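Local coordinates for protein insulinase family protease (Yersinia pestis, PDB 3GO9) that is a predicted protease of the insulinase (M16) family, binding zinc ions in the crystal, whose peptidase activity is inferred from family membership alone, at residues A[40-53]-A[383-396]. Numbering follows the deposited sequence.
Sequences LATPQRPSDRIELR and YARTDTDILMSQRL. With ZN (zinc ion), chain B.
T388 and D48 approach from opposite directions where the first turn of helix 388-401 meets the loop leading into strand 50-56. T388 OG1 donates to R49 O at 2.7 Å, while T388 N gives a nearly straight bond (168°) to D48 OD2, 3.0 Å away, from above the carboxylate plane. R45 grips the same OD2 side-on through NE and NH2, so three donors converge on one oxygen. Bends at chi2 and chi3 fold the R45 chain back to D48 and lay one guanidinium face over the T386-D387 peptide; at the edge, NH1 meets A384 O on a lone pair, 3.3 Å away. E51 and D389 run side by side, their carboxylate planes 77° apart. R53 holds E51 OE1 end-on with two nitrogens, and CG of selenomethionine M392 lies over one face of the R53 guanidinium, 3.7 Å from R53 NH2. E51 OE2, also hydrogen-bonded to S119, accepts from a zinc-bound water. D387 binds this zinc ion through OD1 and OD2, each at 2.5 Å, and D389 adds OD2; D99 and E101 complete the protein ligands. D387 OD1 also accepts from D389 N: an N-capped helix start built into a zinc site of four carboxylates and two waters.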
ATOM      1  N   LEU A  40      -5.693  17.849   3.699  1.00  9.40           N
ATOM      2  CA  LEU A  40      -4.440  18.432   3.353  1.00  8.89           C
ATOM      3  C   LEU A  40      -4.691  19.532   2.321  1.00  9.96           C
ATOM      4  O   LEU A  40      -4.941  19.239   1.162  1.00  9.30           O
ATOM      5  CB  LEU A  40      -3.481  17.375   2.743  1.00  9.69           C
ATOM      6  CG  LEU A  40      -2.073  17.899   2.409  1.00 10.09           C
ATOM      7  CD1 LEU A  40      -1.348  18.429   3.647  1.00 11.93           C
ATOM      8  CD2 LEU A  40      -1.186  16.878   1.645  1.00 12.94           C
ATOM      9  N   ALA A  41      -4.646  20.802   2.737  1.00 10.41           N
ATOM     10  CA  ALA A  41      -4.738  21.883   1.754  1.00 10.70           C
ATOM     11  C   ALA A  41      -3.411  22.008   0.993  1.00 11.59           C
ATOM     12  O   ALA A  41      -2.333  21.975   1.611  1.00 12.29           O
ATOM     13  CB  ALA A  41      -5.061  23.220   2.486  1.00 11.65           C
ATOM     14  N   THR A  42      -3.481  22.224  -0.329  1.00 12.01           N
ATOM     15  CA  THR A  42      -2.282  22.262  -1.169  1.00 12.18           C
ATOM     16  C   THR A  42      -2.252  23.551  -2.003  1.00 13.67           C
ATOM     17  O   THR A  42      -2.471  23.544  -3.217  1.00 14.53           O
ATOM     18  CB  THR A  42      -2.225  21.030  -2.084  1.00 12.21           C
ATOM     19  OG1 THR A  42      -3.374  21.014  -2.945  1.00 12.36           O
ATOM     20  CG2 THR A  42      -2.145  19.748  -1.228  1.00 12.14           C
ATOM     21  N   PRO A  43      -1.927  24.648  -1.349  1.00 15.06           N
ATOM     22  CA  PRO A  43      -1.843  25.881  -2.133  1.00 17.27           C
ATOM     23  C   PRO A  43      -0.657  25.853  -3.100  1.00 17.82           C
ATOM     24  O   PRO A  43      -0.636  26.672  -4.010  1.00 18.58           O
ATOM     25  CB  PRO A  43      -1.644  26.956  -1.042  1.00 17.81           C
ATOM     26  CG  PRO A  43      -1.111  26.242   0.110  1.00 18.26           C
ATOM     27  CD  PRO A  43      -1.750  24.898   0.089  1.00 15.87           C
ATOM     28  N   GLN A  44       0.331  24.993  -2.884  1.00 17.69           N
ATOM     29  CA  GLN A  44       1.427  24.777  -3.838  1.00 18.87           C
ATOM     30  C   GLN A  44       0.978  24.024  -5.092  1.00 18.73           C
ATOM     31  O   GLN A  44       1.734  23.953  -6.088  1.00 19.75           O
ATOM     32  CB  GLN A  44       2.597  24.029  -3.177  1.00 19.68           C
ATOM     33  CG  GLN A  44       2.461  22.510  -2.988  1.00 20.77           C
ATOM     34  CD  GLN A  44       1.517  22.076  -1.876  1.00 22.26           C
ATOM     35  OE1 GLN A  44       0.936  22.917  -1.131  1.00 17.43           O
ATOM     36  NE2 GLN A  44       1.354  20.729  -1.741  1.00 18.67           N
ATOM     37  N   ARG A  45      -0.210  23.417  -5.057  1.00 16.64           N
ATOM     38  CA  ARG A  45      -0.791  22.759  -6.236  1.00 15.83           C
ATOM     39  C   ARG A  45      -2.129  23.436  -6.569  1.00 16.18           C
ATOM     40  O   ARG A  45      -3.184  22.817  -6.474  1.00 14.74           O
ATOM     41  CB  ARG A  45      -0.991  21.253  -5.940  1.00 15.93           C
ATOM     42  CG  ARG A  45       0.251  20.427  -5.540  1.00 17.53           C
ATOM     43  CD  ARG A  45       1.253  20.373  -6.630  1.00 19.03           C
ATOM     44  NE  ARG A  45       0.759  19.599  -7.780  1.00 16.23           N
ATOM     45  CZ  ARG A  45       1.493  19.346  -8.862  1.00 18.49           C
ATOM     46  NH1 ARG A  45       2.732  19.841  -8.980  1.00 18.78           N
ATOM     47  NH2 ARG A  45       0.970  18.628  -9.847  1.00 19.03           N
ATOM     48  N   PRO A  46      -2.097  24.730  -6.957  1.00 15.78           N
ATOM     49  CA  PRO A  46      -3.300  25.494  -6.918  1.00 16.55           C
ATOM     50  C   PRO A  46      -4.318  25.080  -7.965  1.00 16.15           C
ATOM     51  O   PRO A  46      -5.500  25.291  -7.732  1.00 18.54           O
ATOM     52  CB  PRO A  46      -2.808  26.936  -7.161  1.00 17.24           C
ATOM     53  CG  PRO A  46      -1.567  26.756  -7.917  1.00 16.57           C
ATOM     54  CD  PRO A  46      -0.933  25.582  -7.261  1.00 16.73           C
ATOM     55  N   SER A  47      -3.853  24.454  -9.062  1.00 16.19           N
ATOM     56  CA  SER A  47      -4.677  24.061 -10.193  1.00 18.48           C
ATOM     57  C   SER A  47      -4.895  22.541 -10.328  1.00 17.18           C
ATOM     58  O   SER A  47      -5.580  22.090 -11.261  1.00 17.46           O
ATOM     59  CB  SER A  47      -4.073  24.627 -11.486  1.00 18.45           C
ATOM     60  OG  SER A  47      -2.849  24.004 -11.814  1.00 23.08           O
ATOM     61  N   ASP A  48      -4.339  21.756  -9.390  1.00 14.50           N
ATOM     62  CA  ASP A  48      -4.392  20.320  -9.493  1.00 12.47           C
ATOM     63  C   ASP A  48      -5.798  19.805  -9.051  1.00 11.36           C
ATOM     64  O   ASP A  48      -6.581  20.492  -8.396  1.00 10.99           O
ATOM     65  CB  ASP A  48      -3.303  19.764  -8.595  1.00 13.31           C
ATOM     66  CG  ASP A  48      -2.771  18.448  -9.042  1.00 14.54           C
ATOM     67  OD1 ASP A  48      -3.373  17.770  -9.942  1.00 19.00           O
ATOM     68  OD2 ASP A  48      -1.737  18.070  -8.447  1.00 13.47           O
ATOM     69  N   ARG A  49      -6.091  18.575  -9.414  1.00 10.80           N
ATOM     70  CA  ARG A  49      -7.383  17.964  -9.102  1.00  8.76           C
ATOM     71  C   ARG A  49      -7.531  17.735  -7.589  1.00 10.03           C
ATOM     72  O   ARG A  49      -6.525  17.576  -6.840  1.00 11.68           O
ATOM     73  CB  ARG A  49      -7.524  16.639  -9.874  1.00 10.31           C
ATOM     74  CG  ARG A  49      -7.629  16.833 -11.418  1.00  9.94           C
ATOM     75  CD  ARG A  49      -7.975  15.560 -12.087  1.00 10.06           C
ATOM     76  NE  ARG A  49      -9.380  15.140 -11.993  1.00 10.48           N
ATOM     77  CZ  ARG A  49     -10.374  15.555 -12.786  1.00 10.54           C
ATOM     78  NH1 ARG A  49     -10.125  16.436 -13.755  1.00 13.25           N
ATOM     79  NH2 ARG A  49     -11.588  15.087 -12.665  1.00 13.02           N
ATOM     80  N   ILE A  50      -8.780  17.766  -7.148  1.00  9.31           N
ATOM     81  CA  ILE A  50      -9.104  17.613  -5.714  1.00  8.93           C
ATOM     82  C   ILE A  50      -9.364  16.161  -5.544  1.00  8.16           C
ATOM     83  O   ILE A  50     -10.288  15.611  -6.183  1.00  9.32           O
ATOM     84  CB  ILE A  50     -10.313  18.420  -5.330  1.00  9.57           C
ATOM     85  CG1 ILE A  50     -10.166  19.888  -5.706  1.00 12.20           C
ATOM     86  CG2 ILE A  50     -10.700  18.254  -3.837  1.00 11.74           C
ATOM     87  CD1 ILE A  50      -8.887  20.489  -5.292  1.00 13.52           C
ATOM     88  N   GLU A  51      -8.628  15.516  -4.619  1.00  7.96           N
ATOM     89  CA  GLU A  51      -8.762  14.078  -4.382  1.00  7.31           C
ATOM     90  C   GLU A  51      -9.516  13.796  -3.090  1.00  8.24           C
ATOM     91  O   GLU A  51      -9.178  14.337  -2.059  1.00  8.08           O
ATOM     92  CB  GLU A  51      -7.391  13.404  -4.326  1.00  7.39           C
ATOM     93  CG  GLU A  51      -6.555  13.571  -5.598  1.00  7.94           C
ATOM     94  CD  GLU A  51      -7.153  12.828  -6.783  1.00  9.61           C
ATOM     95  OE1 GLU A  51      -7.724  11.733  -6.568  1.00  9.67           O
ATOM     96  OE2 GLU A  51      -7.021  13.314  -7.949  1.00 10.47           O
ATOM     97  N   LEU A  52     -10.541  12.941  -3.177  1.00  6.72           N
ATOM     98  CA  LEU A  52     -11.319  12.528  -2.031  1.00  7.76           C
ATOM     99  C   LEU A  52     -11.240  11.010  -1.887  1.00  6.53           C
ATOM    100  O   LEU A  52     -11.378  10.248  -2.871  1.00  8.09           O
ATOM    101  CB  LEU A  52     -12.788  12.967  -2.183  1.00  7.86           C
ATOM    102  CG  LEU A  52     -13.075  14.467  -2.255  1.00 10.84           C
ATOM    103  CD1 LEU A  52     -13.033  14.913  -3.672  1.00 15.25           C
ATOM    104  CD2 LEU A  52     -14.481  14.700  -1.737  1.00 18.20           C
ATOM    105  N   ARG A  53     -11.093  10.531  -0.656  1.00  7.84           N
ATOM    106  CA  ARG A  53     -11.076   9.108  -0.405  1.00  8.12           C
ATOM    107  C   ARG A  53     -11.948   8.859   0.827  1.00  9.08           C
ATOM    108  O   ARG A  53     -11.782   9.544   1.847  1.00  9.74           O
ATOM    109  CB  ARG A  53      -9.644   8.588  -0.153  1.00  7.82           C
ATOM    110  CG  ARG A  53      -8.730   8.865  -1.292  1.00  6.55           C
ATOM    111  CD  ARG A  53      -8.921   7.948  -2.481  1.00  9.32           C
ATOM    112  NE  ARG A  53      -7.835   8.252  -3.406  1.00  9.53           N
ATOM    113  CZ  ARG A  53      -7.845   9.258  -4.281  1.00  8.56           C
ATOM    114  NH1 ARG A  53      -8.907   9.998  -4.477  1.00  8.79           N
ATOM    115  NH2 ARG A  53      -6.757   9.572  -4.965  1.00  8.95           N
ATOM    116  N   TYR A 383       8.602  17.770  -3.373  1.00 15.62           N
ATOM    117  CA  TYR A 383       7.294  18.023  -2.810  1.00 15.40           C
ATOM    118  C   TYR A 383       6.473  18.946  -3.647  1.00 14.70           C
ATOM    119  O   TYR A 383       5.271  18.674  -3.920  1.00 13.53           O
ATOM    120  CB  TYR A 383       7.412  18.539  -1.347  1.00 16.17           C
ATOM    121  CG  TYR A 383       6.062  18.733  -0.688  1.00 18.05           C
ATOM    122  CD1 TYR A 383       5.347  17.655  -0.241  1.00 22.26           C
ATOM    123  CD2 TYR A 383       5.503  19.986  -0.561  1.00 22.35           C
ATOM    124  CE1 TYR A 383       4.082  17.803   0.346  1.00 23.62           C
ATOM    125  CE2 TYR A 383       4.236  20.155   0.000  1.00 24.85           C
ATOM    126  CZ  TYR A 383       3.536  19.066   0.452  1.00 27.37           C
ATOM    127  OH  TYR A 383       2.273  19.219   1.019  1.00 31.83           O
ATOM    128  N   ALA A 384       7.083  20.053  -4.078  1.00 12.74           N
ATOM    129  CA  ALA A 384       6.339  21.021  -4.897  1.00 13.34           C
ATOM    130  C   ALA A 384       5.805  20.462  -6.189  1.00 12.84           C
ATOM    131  O   ALA A 384       4.794  20.959  -6.716  1.00 14.56           O
ATOM    132  CB  ALA A 384       7.216  22.197  -5.223  1.00 12.88           C
ATOM    133  N   ARG A 385       6.486  19.463  -6.712  1.00 12.04           N
ATOM    134  CA  ARG A 385       6.191  18.868  -8.011  1.00 13.88           C
ATOM    135  C   ARG A 385       5.262  17.648  -7.859  1.00 13.42           C
ATOM    136  O   ARG A 385       4.981  16.982  -8.849  1.00 13.81           O
ATOM    137  CB  ARG A 385       7.479  18.458  -8.720  1.00 14.69           C
ATOM    138  CG  ARG A 385       8.388  19.634  -9.103  1.00 19.85           C
ATOM    139  CD  ARG A 385       9.830  19.190  -9.487  1.00 25.63           C
ATOM    140  NE  ARG A 385       9.817  18.231 -10.590  1.00 30.24           N
ATOM    141  CZ  ARG A 385      10.048  18.502 -11.888  1.00 35.38           C
ATOM    142  NH1 ARG A 385       9.967  17.514 -12.785  1.00 39.10           N
ATOM    143  NH2 ARG A 385      10.354  19.728 -12.320  1.00 38.45           N
ATOM    144  N   THR A 386       4.818  17.373  -6.643  1.00 12.03           N
ATOM    145  CA  THR A 386       4.031  16.150  -6.363  1.00 11.36           C
ATOM    146  C   THR A 386       2.514  16.380  -6.542  1.00 11.67           C
ATOM    147  O   THR A 386       1.866  17.173  -5.857  1.00 11.53           O
ATOM    148  CB  THR A 386       4.336  15.584  -4.979  1.00 10.56           C
ATOM    149  OG1 THR A 386       5.756  15.336  -4.884  1.00 11.83           O
ATOM    150  CG2 THR A 386       3.618  14.248  -4.735  1.00 10.74           C
ATOM    151  N   ASP A 387       1.970  15.622  -7.492  1.00 11.08           N
ATOM    152  CA  ASP A 387       0.532  15.595  -7.831  1.00 10.49           C
ATOM    153  C   ASP A 387      -0.278  15.234  -6.553  1.00  9.09           C
ATOM    154  O   ASP A 387       0.106  14.435  -5.724  1.00  9.69           O
ATOM    155  CB  ASP A 387       0.378  14.496  -8.891  1.00 11.72           C
ATOM    156  CG  ASP A 387      -0.997  14.400  -9.545  1.00 13.79           C
ATOM    157  OD1 ASP A 387      -2.008  14.607  -8.885  1.00 12.13           O
ATOM    158  OD2 ASP A 387      -1.035  14.020 -10.738  1.00 12.57           O
ATOM    159  N   THR A 388      -1.421  15.887  -6.412  1.00  8.34           N
ATOM    160  CA  THR A 388      -2.357  15.608  -5.304  1.00  8.95           C
ATOM    161  C   THR A 388      -2.693  14.118  -5.149  1.00  7.98           C
ATOM    162  O   THR A 388      -2.820  13.639  -4.051  1.00  8.88           O
ATOM    163  CB  THR A 388      -3.638  16.438  -5.429  1.00  9.31           C
ATOM    164  OG1 THR A 388      -4.176  16.256  -6.742  1.00  8.32           O
ATOM    165  CG2 THR A 388      -3.364  17.937  -5.180  1.00  9.61           C
ATOM    166  N   ASP A 389      -2.788  13.376  -6.244  1.00  8.30           N
ATOM    167  CA  ASP A 389      -3.044  11.939  -6.066  1.00  8.85           C
ATOM    168  C   ASP A 389      -1.911  11.138  -5.420  1.00  8.65           C
ATOM    169  O   ASP A 389      -2.137  10.129  -4.731  1.00  8.58           O
ATOM    170  CB  ASP A 389      -3.525  11.276  -7.340  1.00  9.66           C
ATOM    171  CG  ASP A 389      -2.409  10.957  -8.317  1.00  9.82           C
ATOM    172  OD1 ASP A 389      -1.718   9.961  -8.124  1.00 10.68           O
ATOM    173  OD2 ASP A 389      -2.234  11.731  -9.249  1.00 12.07           O
ATOM    174  N   ILE A 390      -0.665  11.591  -5.620  1.00  8.29           N
ATOM    175  CA  ILE A 390       0.488  10.991  -4.986  1.00  9.86           C
ATOM    176  C   ILE A 390       0.551  11.345  -3.501  1.00  9.08           C
ATOM    177  O   ILE A 390       0.820  10.455  -2.642  1.00 10.09           O
ATOM    178  CB  ILE A 390       1.817  11.311  -5.729  1.00  9.23           C
ATOM    179  CG1 ILE A 390       1.754  10.713  -7.144  1.00 12.01           C
ATOM    180  CG2 ILE A 390       3.034  10.752  -4.921  1.00 10.12           C
ATOM    181  CD1 ILE A 390       2.869  11.211  -8.071  1.00 13.53           C
ATOM    182  N   LEU A 391       0.285  12.624  -3.174  1.00  8.88           N
ATOM    183  CA  LEU A 391       0.150  13.018  -1.786  1.00  9.23           C
ATOM    184  C   LEU A 391      -0.895  12.129  -1.094  1.00  8.52           C
ATOM    185  O   LEU A 391      -0.719  11.722   0.070  1.00  9.55           O
ATOM    186  CB  LEU A 391      -0.240  14.503  -1.666  1.00  9.68           C
ATOM    187  CG  LEU A 391       0.742  15.520  -2.205  1.00 10.85           C
ATOM    188  CD1 LEU A 391       0.155  16.974  -2.157  1.00 11.80           C
ATOM    189  CD2 LEU A 391       2.091  15.447  -1.473  1.00 12.39           C
HETATM  190  N   MSE A 392      -2.006  11.899  -1.788  1.00  8.54           N
HETATM  191  CA  MSE A 392      -3.091  11.090  -1.219  1.00  7.99           C
HETATM  192  C   MSE A 392      -2.659   9.659  -1.009  1.00  7.76           C
HETATM  193  O   MSE A 392      -2.892   9.107   0.081  1.00  9.85           O
HETATM  194  CB  MSE A 392      -4.368  11.157  -2.057  1.00  8.41           C
HETATM  195  CG  MSE A 392      -5.440  10.261  -1.543  1.00  7.57           C
HETATM  196 SE   MSE A 392      -6.118  10.902   0.216  0.60  8.66          SE
HETATM  197  CE  MSE A 392      -7.282  12.280  -0.466  1.00  9.13           C
ATOM    198  N   SER A 393      -2.069   9.021  -2.037  1.00  9.54           N
ATOM    199  CA  SER A 393      -1.699   7.617  -1.894  1.00 10.40           C
ATOM    200  C   SER A 393      -0.649   7.422  -0.826  1.00 10.82           C
ATOM    201  O   SER A 393      -0.644   6.418  -0.124  1.00 12.10           O
ATOM    202  CB  SER A 393      -1.327   6.974  -3.220  1.00 11.94           C
ATOM    203  OG  SER A 393      -0.298   7.681  -3.824  1.00 14.38           O
ATOM    204  N   GLN A 394       0.267   8.384  -0.693  1.00 11.19           N
ATOM    205  CA  GLN A 394       1.270   8.328   0.361  1.00 11.36           C
ATOM    206  C   GLN A 394       0.630   8.364   1.732  1.00 10.99           C
ATOM    207  O   GLN A 394       1.008   7.578   2.615  1.00 11.16           O
ATOM    208  CB  GLN A 394       2.280   9.471   0.215  1.00 11.15           C
ATOM    209  CG  GLN A 394       3.243   9.275  -0.938  1.00 13.61           C
ATOM    210  CD  GLN A 394       4.355  10.296  -1.030  1.00 18.87           C
ATOM    211  OE1 GLN A 394       4.492  11.203  -0.185  1.00 23.17           O
ATOM    212  NE2 GLN A 394       5.139  10.198  -2.119  1.00 15.49           N
ATOM    213  N   ARG A 395      -0.365   9.259   1.916  1.00  9.43           N
ATOM    214  CA  ARG A 395      -1.051   9.331   3.197  1.00  9.84           C
ATOM    215  C   ARG A 395      -1.795   8.032   3.513  1.00  9.82           C
ATOM    216  O   ARG A 395      -1.689   7.548   4.632  1.00 11.86           O
ATOM    217  CB  ARG A 395      -2.041  10.497   3.224  1.00 10.58           C
ATOM    218  CG  ARG A 395      -2.703  10.668   4.592  1.00 10.74           C
ATOM    219  CD  ARG A 395      -1.779  11.064   5.673  1.00 10.53           C
ATOM    220  NE  ARG A 395      -2.519  11.489   6.862  1.00 10.73           N
ATOM    221  CZ  ARG A 395      -1.938  12.017   7.945  1.00 12.55           C
ATOM    222  NH1 ARG A 395      -0.609  12.235   7.986  1.00 14.38           N
ATOM    223  NH2 ARG A 395      -2.688  12.373   8.993  1.00 16.29           N
ATOM    224  N   LEU A 396      -2.532   7.475   2.539  1.00  9.58           N
ATOM    225  CA  LEU A 396      -3.265   6.217   2.791  1.00 10.68           C
ATOM    226  C   LEU A 396      -2.265   5.098   3.113  1.00 13.05           C
ATOM    227  O   LEU A 396      -2.501   4.263   3.986  1.00 14.83           O
ATOM    228  CB  LEU A 396      -4.117   5.826   1.599  1.00 12.06           C
ATOM    229  CG  LEU A 396      -5.305   6.719   1.272  1.00 14.68           C
ATOM    230  CD1 LEU A 396      -6.295   6.036   0.358  1.00 14.28           C
ATOM    231  CD2 LEU A 396      -6.015   7.276   2.525  1.00 19.14           C
TER
HETATM  232 ZN    ZN B 601      -3.467  13.406 -10.482  1.00 11.69          ZN
HETATM  233  O   HOH W   1       2.646  18.992  -3.703  1.00 16.37           O
HETATM  234  O   HOH W   2       4.172  23.537  -6.840  1.00 29.45           O
HETATM  235  O   HOH W   3      -3.795  15.618 -11.430  1.00 14.37           O
HETATM  236  O   HOH W   4      -4.760  14.239  -8.706  1.00  9.57           O
HETATM  237  O   HOH W   5      -4.167   8.241  -5.121  1.00 10.82           O